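Local coordinates for protein enone reductase CLA-ER (Lactobacillus plantarum, PDB 4QLY) that probably reduces the carbon-carbon double bond of enone fatty acids such as 10-oxo-octadecenoate with NADH and FMN, within a pathway that saturates polyunsaturated fatty acids, at residues R26-N31 and V84-A89; Q74-F79 and N167-I172; D105-V110 and Q123-F128. All coordinates share one frame; numbering follows the deposited sequence.

Contact 1 of 3, residues R26-N31 and V84-A89; sequences RQFDPN and VDSASA. With FMN (flavin mononucleotide), chain E.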
loop_
_atom_site.group_PDB
_atom_site.type_symbol
_atom_site.label_atom_id
_atom_site.label_comp_id
_atom_site.label_asym_id
_atom_site.label_seq_id
_atom_site.Cartn_x
_atom_site.Cartn_y
_atom_site.Cartn_z
ATOM N N ARG A 26 10.110 16.023 -6.120
ATOM C CA ARG A 26 11.332 15.784 -5.360
ATOM C C ARG A 26 12.048 17.081 -4.997
ATOM O O ARG A 26 13.057 17.078 -4.299
ATOM C CB ARG A 26 12.267 14.860 -6.136
ATOM C CG ARG A 26 11.700 13.467 -6.397
ATOM C CD ARG A 26 12.714 12.567 -7.110
ATOM N NE ARG A 26 12.220 11.192 -7.214
ATOM C CZ ARG A 26 11.479 10.729 -8.222
ATOM N NH1 ARG A 26 11.147 11.526 -9.225
ATOM N NH2 ARG A 26 11.058 9.464 -8.220
ATOM N N GLN A 27 11.505 18.189 -5.479
ATOM C CA GLN A 27 12.026 19.502 -5.169
ATOM C C GLN A 27 10.906 20.347 -4.624
ATOM O O GLN A 27 9.965 20.674 -5.344
ATOM C CB GLN A 27 12.649 20.155 -6.408
ATOM C CG GLN A 27 13.951 19.517 -6.853
ATOM C CD GLN A 27 15.055 19.669 -5.814
ATOM O OE1 GLN A 27 14.941 20.470 -4.878
ATOM N NE2 GLN A 27 16.137 18.912 -5.979
ATOM N N PHE A 28 11.000 20.681 -3.341
ATOM C CA PHE A 28 9.955 21.446 -2.674
ATOM C C PHE A 28 10.423 22.880 -2.393
ATOM O O PHE A 28 11.620 23.148 -2.350
ATOM C CB PHE A 28 9.538 20.747 -1.366
ATOM C CG PHE A 28 9.115 19.316 -1.561
ATOM C CD1 PHE A 28 7.854 19.014 -2.064
ATOM C CD2 PHE A 28 9.986 18.281 -1.282
ATOM C CE1 PHE A 28 7.456 17.697 -2.269
ATOM C CE2 PHE A 28 9.598 16.955 -1.495
ATOM C CZ PHE A 28 8.330 16.671 -1.983
ATOM N N ASP A 29 9.462 23.786 -2.236
ATOM C CA ASP A 29 9.726 25.152 -1.800
ATOM C C ASP A 29 10.234 25.147 -0.362
ATOM O O ASP A 29 9.469 24.885 0.564
ATOM C CB ASP A 29 8.455 26.000 -1.915
ATOM C CG ASP A 29 8.703 27.474 -1.634
ATOM O OD1 ASP A 29 9.733 27.791 -1.001
ATOM O OD2 ASP A 29 7.870 28.312 -2.049
ATOM N N PRO A 30 11.524 25.471 -0.172
ATOM C CA PRO A 30 12.193 25.377 1.134
ATOM C C PRO A 30 11.656 26.393 2.142
ATOM O O PRO A 30 11.981 26.318 3.328
ATOM C CB PRO A 30 13.664 25.676 0.806
ATOM C CG PRO A 30 13.765 25.608 -0.716
ATOM C CD PRO A 30 12.417 26.012 -1.211
ATOM N N ASN A 31 10.834 27.317 1.661
ATOM C CA ASN A 31 10.332 28.416 2.462
ATOM C C ASN A 31 8.955 28.122 3.035
ATOM O O ASN A 31 8.530 28.733 4.010
ATOM C CB ASN A 31 10.304 29.696 1.617
ATOM C CG ASN A 31 11.699 30.184 1.269
ATOM O OD1 ASN A 31 12.440 30.627 2.145
ATOM N ND2 ASN A 31 12.070 30.089 -0.005
ATOM N N VAL A 84 14.564 15.438 1.095
ATOM C CA VAL A 84 14.666 15.631 2.532
ATOM C C VAL A 84 15.013 17.081 2.911
ATOM O O VAL A 84 14.362 17.663 3.776
ATOM C CB VAL A 84 15.705 14.674 3.137
ATOM C CG1 VAL A 84 16.019 15.080 4.567
ATOM C CG2 VAL A 84 15.193 13.236 3.075
ATOM N N ASP A 85 16.014 17.673 2.255
ATOM C CA ASP A 85 16.428 19.040 2.595
ATOM C C ASP A 85 15.334 20.062 2.301
ATOM O O ASP A 85 15.140 21.012 3.055
ATOM C CB ASP A 85 17.705 19.431 1.833
ATOM C CG ASP A 85 18.892 18.579 2.219
ATOM O OD1 ASP A 85 18.908 18.040 3.355
ATOM O OD2 ASP A 85 19.808 18.443 1.392
ATOM N N SER A 86 14.601 19.861 1.214
ATOM C CA SER A 86 13.646 20.879 0.772
ATOM C C SER A 86 12.222 20.703 1.299
ATOM O O SER A 86 11.438 21.648 1.278
ATOM C CB SER A 86 13.618 20.913 -0.756
ATOM O OG SER A 86 13.205 19.659 -1.280
ATOM N N ALA A 87 11.874 19.497 1.744
ATOM C CA ALA A 87 10.498 19.214 2.153
ATOM C C ALA A 87 10.091 20.009 3.396
ATOM O O ALA A 87 10.928 20.293 4.262
ATOM C CB ALA A 87 10.315 17.716 2.403
ATOM N N SER A 88 8.817 20.394 3.460
ATOM C CA SER A 88 8.257 21.003 4.663
ATOM C C SER A 88 8.278 20.002 5.802
ATOM O O SER A 88 8.552 20.356 6.942
ATOM C CB SER A 88 6.821 21.481 4.439
ATOM O OG SER A 88 6.705 22.221 3.245
ATOM N N ALA A 89 7.961 18.748 5.486
ATOM C CA ALA A 89 8.024 17.667 6.469
ATOM C C ALA A 89 8.305 16.334 5.807
ATOM O O ALA A 89 7.932 16.121 4.650
ATOM C CB ALA A 89 6.730 17.584 7.250
HETATM N N1 FMN E . 11.873 7.934 -5.499
HETATM C C2 FMN E . 13.148 8.395 -5.214
HETATM O O2 FMN E . 13.573 9.380 -5.801
HETATM N N3 FMN E . 13.949 7.770 -4.285
HETATM C C4 FMN E . 13.480 6.665 -3.611
HETATM O O4 FMN E . 14.192 6.100 -2.766
HETATM C C4A FMN E . 12.196 6.200 -3.893
HETATM N N5 FMN E . 11.716 5.102 -3.219
HETATM C C5A FMN E . 10.442 4.646 -3.463
HETATM C C6 FMN E . 10.000 3.552 -2.737
HETATM C C7 FMN E . 8.729 3.057 -2.947
HETATM C C7M FMN E . 8.263 1.861 -2.170
HETATM C C8 FMN E . 7.895 3.663 -3.874
HETATM C C8M FMN E . 6.514 3.093 -4.073
HETATM C C9 FMN E . 8.336 4.772 -4.603
HETATM C C9A FMN E . 9.623 5.276 -4.400
HETATM N N10 FMN E . 10.113 6.385 -5.102
HETATM C C10 FMN E . 11.390 6.835 -4.834
HETATM C "C1'" FMN E . 9.297 7.119 -6.144
HETATM C "C2'" FMN E . 9.277 6.330 -7.486
HETATM O "O2'" FMN E . 10.486 6.435 -8.213
HETATM C "C3'" FMN E . 8.163 6.780 -8.432
HETATM O "O3'" FMN E . 6.940 6.537 -7.783
HETATM C "C4'" FMN E . 8.113 6.032 -9.783
HETATM O "O4'" FMN E . 9.223 6.323 -10.603
HETATM C "C5'" FMN E . 6.850 6.451 -10.519
HETATM O "O5'" FMN E . 6.904 7.848 -10.682
HETATM P P FMN E . 5.720 8.807 -10.172
HETATM O O1P FMN E . 6.126 10.247 -10.390
HETATM O O2P FMN E . 4.415 8.521 -10.867
HETATM O O3P FMN E . 5.566 8.598 -8.667
HETATM O O HOH W 1 7.559 22.849 0.862
#

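Contact 2 of 3, residues Q74-F79 and N167-I172; sequences QAVMKF and NAFSGI. With FMN (flavin mononucleotide), chain E.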
loop_
_atom_site.group_PDB
_atom_site.type_symbol
_atom_site.label_atom_id
_atom_site.label_comp_id
_atom_site.label_asym_id
_atom_site.label_seq_id
_atom_site.Cartn_x
_atom_site.Cartn_y
_atom_site.Cartn_z
ATOM N N GLN A 74 21.212 10.740 8.439
ATOM C CA GLN A 74 22.247 9.762 8.766
ATOM C C GLN A 74 21.816 8.339 8.414
ATOM O O GLN A 74 22.630 7.414 8.439
ATOM C CB GLN A 74 22.610 9.834 10.253
ATOM C CG GLN A 74 23.042 11.209 10.729
ATOM C CD GLN A 74 23.176 11.263 12.232
ATOM O OE1 GLN A 74 22.899 10.285 12.927
ATOM N NE2 GLN A 74 23.608 12.411 12.749
ATOM N N ALA A 75 20.535 8.154 8.106
ATOM C CA ALA A 75 20.036 6.839 7.701
ATOM C C ALA A 75 19.395 6.877 6.307
ATOM O O ALA A 75 18.762 5.911 5.872
ATOM C CB ALA A 75 19.040 6.304 8.741
ATOM N N VAL A 76 19.569 7.998 5.611
ATOM C CA VAL A 76 19.020 8.173 4.275
ATOM C C VAL A 76 20.151 8.276 3.255
ATOM O O VAL A 76 21.135 8.979 3.482
ATOM C CB VAL A 76 18.137 9.437 4.180
ATOM C CG1 VAL A 76 17.686 9.691 2.719
ATOM C CG2 VAL A 76 16.947 9.332 5.121
ATOM N N MET A 77 20.017 7.571 2.138
ATOM C CA MET A 77 21.035 7.630 1.095
ATOM C C MET A 77 21.034 9.002 0.416
ATOM O O MET A 77 19.977 9.628 0.250
ATOM C CB MET A 77 20.820 6.497 0.093
ATOM C CG MET A 77 20.640 5.164 0.810
ATOM S SD MET A 77 20.888 3.690 -0.180
ATOM C CE MET A 77 19.681 3.947 -1.447
ATOM N N LYS A 78 22.227 9.466 0.031
ATOM C CA LYS A 78 22.418 10.859 -0.368
ATOM C C LYS A 78 21.594 11.270 -1.571
ATOM O O LYS A 78 21.238 12.436 -1.695
ATOM C CB LYS A 78 23.899 11.141 -0.655
ATOM C CG LYS A 78 24.615 10.063 -1.464
ATOM C CD LYS A 78 25.795 10.651 -2.242
ATOM C CE LYS A 78 26.913 9.626 -2.397
ATOM N NZ LYS A 78 28.108 10.196 -3.072
ATOM N N PHE A 79 21.277 10.327 -2.457
ATOM C CA PHE A 79 20.523 10.686 -3.654
ATOM C C PHE A 79 19.085 11.117 -3.325
ATOM O O PHE A 79 18.421 11.732 -4.150
ATOM C CB PHE A 79 20.533 9.537 -4.674
ATOM C CG PHE A 79 19.499 8.475 -4.436
ATOM C CD1 PHE A 79 19.750 7.420 -3.578
ATOM C CD2 PHE A 79 18.287 8.511 -5.107
ATOM C CE1 PHE A 79 18.800 6.441 -3.377
ATOM C CE2 PHE A 79 17.339 7.530 -4.907
ATOM C CZ PHE A 79 17.596 6.492 -4.040
ATOM N N ASN A 167 6.656 12.756 -2.167
ATOM C CA ASN A 167 7.474 11.705 -2.725
ATOM C C ASN A 167 7.671 10.601 -1.706
ATOM O O ASN A 167 8.103 10.872 -0.577
ATOM C CB ASN A 167 8.829 12.234 -3.168
ATOM C CG ASN A 167 9.786 11.114 -3.512
ATOM O OD1 ASN A 167 10.884 11.027 -2.960
ATOM N ND2 ASN A 167 9.353 10.216 -4.399
ATOM N N ALA A 168 7.341 9.369 -2.097
ATOM C CA ALA A 168 7.647 8.201 -1.278
ATOM C C ALA A 168 9.050 7.746 -1.600
ATOM O O ALA A 168 9.452 7.729 -2.768
ATOM C CB ALA A 168 6.648 7.061 -1.522
ATOM N N PHE A 169 9.798 7.345 -0.583
ATOM C CA PHE A 169 11.147 6.849 -0.835
ATOM C C PHE A 169 11.576 5.797 0.178
ATOM O O PHE A 169 11.187 5.848 1.342
ATOM C CB PHE A 169 12.151 8.014 -0.874
ATOM C CG PHE A 169 12.281 8.767 0.424
ATOM C CD1 PHE A 169 11.435 9.835 0.712
ATOM C CD2 PHE A 169 13.257 8.423 1.349
ATOM C CE1 PHE A 169 11.556 10.538 1.904
ATOM C CE2 PHE A 169 13.377 9.125 2.559
ATOM C CZ PHE A 169 12.528 10.179 2.826
ATOM N N SER A 170 12.356 4.823 -0.286
ATOM C CA SER A 170 12.872 3.768 0.587
ATOM C C SER A 170 14.361 3.607 0.346
ATOM O O SER A 170 14.971 2.625 0.766
ATOM C CB SER A 170 12.132 2.434 0.365
ATOM O OG SER A 170 12.251 1.979 -0.974
ATOM N N GLY A 171 14.943 4.589 -0.332
ATOM C CA GLY A 171 16.373 4.592 -0.566
ATOM C C GLY A 171 17.047 4.956 0.736
ATOM O O GLY A 171 17.461 6.099 0.932
ATOM N N ILE A 172 17.136 3.991 1.640
ATOM C CA ILE A 172 17.596 4.271 2.996
ATOM C C ILE A 172 18.505 3.184 3.522
ATOM O O ILE A 172 18.633 2.104 2.926
ATOM C CB ILE A 172 16.421 4.412 4.012
ATOM C CG1 ILE A 172 15.670 3.082 4.148
ATOM C CG2 ILE A 172 15.485 5.546 3.645
ATOM C CD1 ILE A 172 14.549 3.113 5.166
HETATM N N1 FMN E . 11.873 7.934 -5.499
HETATM C C2 FMN E . 13.148 8.395 -5.214
HETATM O O2 FMN E . 13.573 9.380 -5.801
HETATM N N3 FMN E . 13.949 7.770 -4.285
HETATM C C4 FMN E . 13.480 6.665 -3.611
HETATM O O4 FMN E . 14.192 6.100 -2.766
HETATM C C4A FMN E . 12.196 6.200 -3.893
HETATM N N5 FMN E . 11.716 5.102 -3.219
HETATM C C5A FMN E . 10.442 4.646 -3.463
HETATM C C6 FMN E . 10.000 3.552 -2.737
HETATM C C7 FMN E . 8.729 3.057 -2.947
HETATM C C7M FMN E . 8.263 1.861 -2.170
HETATM C C8 FMN E . 7.895 3.663 -3.874
HETATM C C8M FMN E . 6.514 3.093 -4.073
HETATM C C9 FMN E . 8.336 4.772 -4.603
HETATM C C9A FMN E . 9.623 5.276 -4.400
HETATM N N10 FMN E . 10.113 6.385 -5.102
HETATM C C10 FMN E . 11.390 6.835 -4.834
HETATM C "C1'" FMN E . 9.297 7.119 -6.144
HETATM C "C2'" FMN E . 9.277 6.330 -7.486
HETATM O "O2'" FMN E . 10.486 6.435 -8.213
HETATM C "C3'" FMN E . 8.163 6.780 -8.432
HETATM O "O3'" FMN E . 6.940 6.537 -7.783
HETATM C "C4'" FMN E . 8.113 6.032 -9.783
HETATM O "O4'" FMN E . 9.223 6.323 -10.603
HETATM C "C5'" FMN E . 6.850 6.451 -10.519
HETATM O "O5'" FMN E . 6.904 7.848 -10.682
HETATM P P FMN E . 5.720 8.807 -10.172
HETATM O O1P FMN E . 6.126 10.247 -10.390
HETATM O O2P FMN E . 4.415 8.521 -10.867
HETATM O O3P FMN E . 5.566 8.598 -8.667
#

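Contact 3 of 3, residues D105-V110 and Q123-F128; sequences DVWNKV and QILGTF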
loop_
_atom_site.group_PDB
_atom_site.type_symbol
_atom_site.label_atom_id
_atom_site.label_comp_id
_atom_site.label_asym_id
_atom_site.label_seq_id
_atom_site.Cartn_x
_atom_site.Cartn_y
_atom_site.Cartn_z
ATOM N N ASP A 105 -4.191 -5.003 24.354
ATOM C CA ASP A 105 -4.146 -4.162 25.551
ATOM C C ASP A 105 -5.360 -3.258 25.639
ATOM O O ASP A 105 -5.899 -3.045 26.721
ATOM C CB ASP A 105 -2.872 -3.318 25.585
ATOM C CG ASP A 105 -1.624 -4.156 25.787
ATOM O OD1 ASP A 105 -1.762 -5.372 26.065
ATOM O OD2 ASP A 105 -0.508 -3.598 25.671
ATOM N N VAL A 106 -5.791 -2.736 24.496
ATOM C CA VAL A 106 -6.988 -1.908 24.444
ATOM C C VAL A 106 -8.196 -2.641 25.026
ATOM O O VAL A 106 -8.877 -2.119 25.922
ATOM C CB VAL A 106 -7.309 -1.478 23.010
ATOM C CG1 VAL A 106 -8.711 -0.860 22.934
ATOM C CG2 VAL A 106 -6.262 -0.507 22.516
ATOM N N TRP A 107 -8.435 -3.857 24.538
ATOM C CA TRP A 107 -9.600 -4.630 24.949
ATOM C C TRP A 107 -9.478 -5.082 26.401
ATOM O O TRP A 107 -10.467 -5.065 27.134
ATOM C CB TRP A 107 -9.810 -5.839 24.017
ATOM C CG TRP A 107 -9.874 -5.446 22.566
ATOM C CD1 TRP A 107 -9.028 -5.846 21.562
ATOM C CD2 TRP A 107 -10.812 -4.548 21.960
ATOM N NE1 TRP A 107 -9.393 -5.261 20.370
ATOM C CE2 TRP A 107 -10.479 -4.455 20.589
ATOM C CE3 TRP A 107 -11.897 -3.809 22.442
ATOM C CZ2 TRP A 107 -11.200 -3.662 19.701
ATOM C CZ3 TRP A 107 -12.608 -3.020 21.556
ATOM C CH2 TRP A 107 -12.258 -2.955 20.201
ATOM N N ASN A 108 -8.273 -5.488 26.805
ATOM C CA ASN A 108 -8.021 -5.894 28.187
ATOM C C ASN A 108 -8.450 -4.800 29.156
ATOM O O ASN A 108 -9.001 -5.078 30.216
ATOM C CB ASN A 108 -6.537 -6.214 28.418
ATOM C CG ASN A 108 -6.154 -7.622 27.993
ATOM O OD1 ASN A 108 -7.001 -8.431 27.610
ATOM N ND2 ASN A 108 -4.861 -7.928 28.084
ATOM N N LYS A 109 -8.187 -3.551 28.780
ATOM C CA LYS A 109 -8.486 -2.416 29.642
ATOM C C LYS A 109 -9.984 -2.257 29.826
ATOM O O LYS A 109 -10.456 -1.988 30.933
ATOM C CB LYS A 109 -7.888 -1.122 29.073
ATOM C CG LYS A 109 -6.369 -1.087 29.054
ATOM C CD LYS A 109 -5.779 -1.694 30.319
ATOM C CE LYS A 109 -4.286 -1.374 30.444
ATOM N NZ LYS A 109 -3.557 -1.570 29.157
ATOM N N VAL A 110 -10.722 -2.413 28.730
ATOM C CA VAL A 110 -12.179 -2.343 28.768
ATOM C C VAL A 110 -12.738 -3.388 29.724
ATOM O O VAL A 110 -13.662 -3.116 30.502
ATOM C CB VAL A 110 -12.790 -2.557 27.377
ATOM C CG1 VAL A 110 -14.318 -2.605 27.465
ATOM C CG2 VAL A 110 -12.330 -1.463 26.436
ATOM N N GLN A 123 -13.804 -13.588 23.451
ATOM C CA GLN A 123 -14.412 -13.612 22.125
ATOM C C GLN A 123 -13.722 -12.618 21.200
ATOM O O GLN A 123 -13.440 -12.943 20.048
ATOM C CB GLN A 123 -15.905 -13.307 22.204
ATOM C CG GLN A 123 -16.740 -14.446 22.781
ATOM C CD GLN A 123 -18.184 -14.043 23.020
ATOM O OE1 GLN A 123 -18.461 -12.948 23.513
ATOM N NE2 GLN A 123 -19.116 -14.924 22.657
ATOM N N ILE A 124 -13.452 -11.411 21.706
ATOM C CA ILE A 124 -12.747 -10.391 20.922
ATOM C C ILE A 124 -11.348 -10.852 20.564
ATOM O O ILE A 124 -10.962 -10.852 19.397
ATOM C CB ILE A 124 -12.603 -9.044 21.665
ATOM C CG1 ILE A 124 -13.955 -8.540 22.163
ATOM C CG2 ILE A 124 -11.915 -8.010 20.752
ATOM C CD1 ILE A 124 -15.010 -8.531 21.105
ATOM N N LEU A 125 -10.595 -11.236 21.589
ATOM C CA LEU A 125 -9.218 -11.673 21.411
ATOM C C LEU A 125 -9.147 -12.860 20.456
ATOM O O LEU A 125 -8.266 -12.918 19.590
ATOM C CB LEU A 125 -8.597 -12.019 22.763
ATOM C CG LEU A 125 -8.563 -10.874 23.786
ATOM C CD1 LEU A 125 -7.927 -11.330 25.088
ATOM C CD2 LEU A 125 -7.847 -9.629 23.238
ATOM N N GLY A 126 -10.102 -13.779 20.587
ATOM C CA GLY A 126 -10.180 -14.951 19.727
ATOM C C GLY A 126 -10.136 -14.675 18.229
ATOM O O GLY A 126 -9.586 -15.467 17.466
ATOM N N THR A 127 -10.708 -13.552 17.806
ATOM C CA THR A 127 -10.751 -13.187 16.387
ATOM C C THR A 127 -9.409 -12.784 15.745
ATOM O O THR A 127 -9.263 -12.886 14.523
ATOM C CB THR A 127 -11.730 -12.027 16.159
ATOM O OG1 THR A 127 -11.276 -10.866 16.872
ATOM C CG2 THR A 127 -13.125 -12.413 16.639
ATOM N N PHE A 128 -8.440 -12.316 16.532
ATOM C CA PHE A 128 -7.145 -11.920 15.953
ATOM C C PHE A 128 -5.920 -12.482 16.665
ATOM O O PHE A 128 -4.888 -12.717 16.027
ATOM C CB PHE A 128 -7.014 -10.386 15.903
ATOM C CG PHE A 128 -6.826 -9.728 17.262
ATOM C CD1 PHE A 128 -7.918 -9.413 18.054
ATOM C CD2 PHE A 128 -5.556 -9.416 17.735
ATOM C CE1 PHE A 128 -7.753 -8.801 19.301
ATOM C CE2 PHE A 128 -5.382 -8.816 18.974
ATOM C CZ PHE A 128 -6.485 -8.499 19.759
#

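Contact 1 of 3, residues R26-N31 and V84-A89
The ring of Phe-28 leans on Ala-87, with CD2 lying 3.7 Å from Ala-87 CB, while the same rim of the ring meets Ser-86 OG edge-on. In this nitroreductase fold the irregular segment 26-31 lies across the C-terminal end of helix 81-86, where Ala-87 is the first residue to leave helical geometry. Ala-195 of strand 188-197 packs against both Phe-28 and Ala-87, so the ring is held in a buried apolar corner between helix and sheet. Ser-86 turns its hydroxyl between its own backbone N and carbonyl carbon (chi1 61°), which sets OG in front of the loop backbone. There Ser-86 OG accepts a nearly straight hydrogen bond from Phe-28 N at 3.2 Å, and it is also bonded to Pro-82 O one helical turn earlier. The buried hydroxyl thus couples the loop to the helix that carries it. Farther along, Asp-29 OD1 receives Asn-31 N at 2.9 Å from above the carboxylate plane, forming an Asx turn. A water donates both to Asp-29 O and to Ser-88 OG, a hydroxyl that also bonds Val-32 O, and so bridges the two segments through a backbone carbonyl and a side-chain hydroxyl. Next to it, Ser-88 and Ala-89 both face Ile-196 in a classic beta bulge. At the other end of segment 26-31, Arg-26, its chain extended from CG to NE, passes alongside Gln-83 of helix 81-86 and reaches the pyrimidine side of the flavin. Its positive charge there probably favours negative charge on the N1-C2-O2 region when the flavin is reduced. The guanidinium grips this region edge-on with two donors: Arg-26 NE bonds FMN O2 at 2.7 Å, and NH2 bonds FMN N1 at 3.2 Å.

Contact 2 of 3, residues Q74-F79 and N167-I172
With CG of Met-77 anti to its carbonyl carbon (chi1 -49°) and a bend about chi3, the thioether curls back over Gly-171, bringing CE within 3.5 Å of Gly-171 CA. Phe-79 swings its ring toward the same glycine from a chi1 of 83°, and its CZ stands 4.1 Å from Gly-171 CA. Met-77 CE also lies in the plane of the Phe-79 ring, at its edge, so the two side chains close in together on a residue that has no side chain of its own. Behind them the backbones join through a single beta bridge between Val-76 and Ile-172. Met-77 N donates to Gly-171 O at 3.2 Å, tilted from the carbonyl plane, and the same oxygen accepts from Asn-80 ND2. Ala-75 O packs against Ile-172 CB, while Val-76 spreads its two methyls, CG1 toward Phe-169 CE2 and CG2 toward Ile-172 CG2. Met-177 of helix 177-180 covers Ala-75, Val-76 and Ile-172.

Gly-171, so held, is the centre of an inverse gamma turn that follows strand 165-169, and the turn presents its amides to the flavin. Ser-170 N donates to FMN N5 at 3.0 Å; Gly-171 N makes a weak bond to FMN O4. Phe-79 CE2 approaches FMN N3 obliquely at 3.5 Å, and CB of Phe-169 rests 3.3 Å from FMN C4. A backbone N-H directed at N5, the atom through which hydride passes in flavin chemistry, is a hallmark of the FMN site of the nitroreductase family.

Contact 3 of 3, residues D105-V110 and Q123-F128
Trp-107 of helix 99-113 presents one indole face to Ile-124 of helix 118-126, the central contact of a helical hairpin whose two antiparallel arms are joined by a short loop. Ile-124 CG2, anti to the backbone N, points straight at the five-membered ring: it sits 3.6 Å from the Trp-107 ring centroid and only 4° off the normal, a well-formed CH-pi contact. The side chains cross at about a right angle, and the CG2 methyl is the part of Ile-124 that meets the ring. Leu-125 comes to the same ring obliquely, its CD2 lying 4.3 Å from Trp-107 CD1. Phe-128, at the N-cap position of the next helix, adds its rim to that of the indole, CE1 meeting Trp-107 CD1 at 3.9 Å, with the planes inclined at 55° and neither ring over the other. Tyr-103 makes edge-to-face contacts with both aromatics, extending the cluster one turn back along the first helix. In the same helix Val-106 packs on Tyr-209 of the second subunit, so the hairpin also takes part in the dimer. The other branch of Leu-125 ends against a polar group, CD1 lying 4.0 Å from Asn-108 OD1.

Following the chain from the N terminus, residues 26-31 open contact 1 and residues 74-79 open contact 2 before residues 84-89 close the first, so these two loops cross. Contact 3 is a local closure, formed between 105-110 and 123-128, and it is nested within the long loop that contact 2 closes at 167-172. Contacts 1 and 2 touch each other and both reach the same FMN; contact 1 ties the end of helix 81-86 to the early loop, and contact 2 ties the loop after helix 66-73 to the end of edge strand 165-169. Contact 3 lies on the opposite side of the chain's centre, about 37 Å from contact 2 between centres, and joins two helices of an outlying arm.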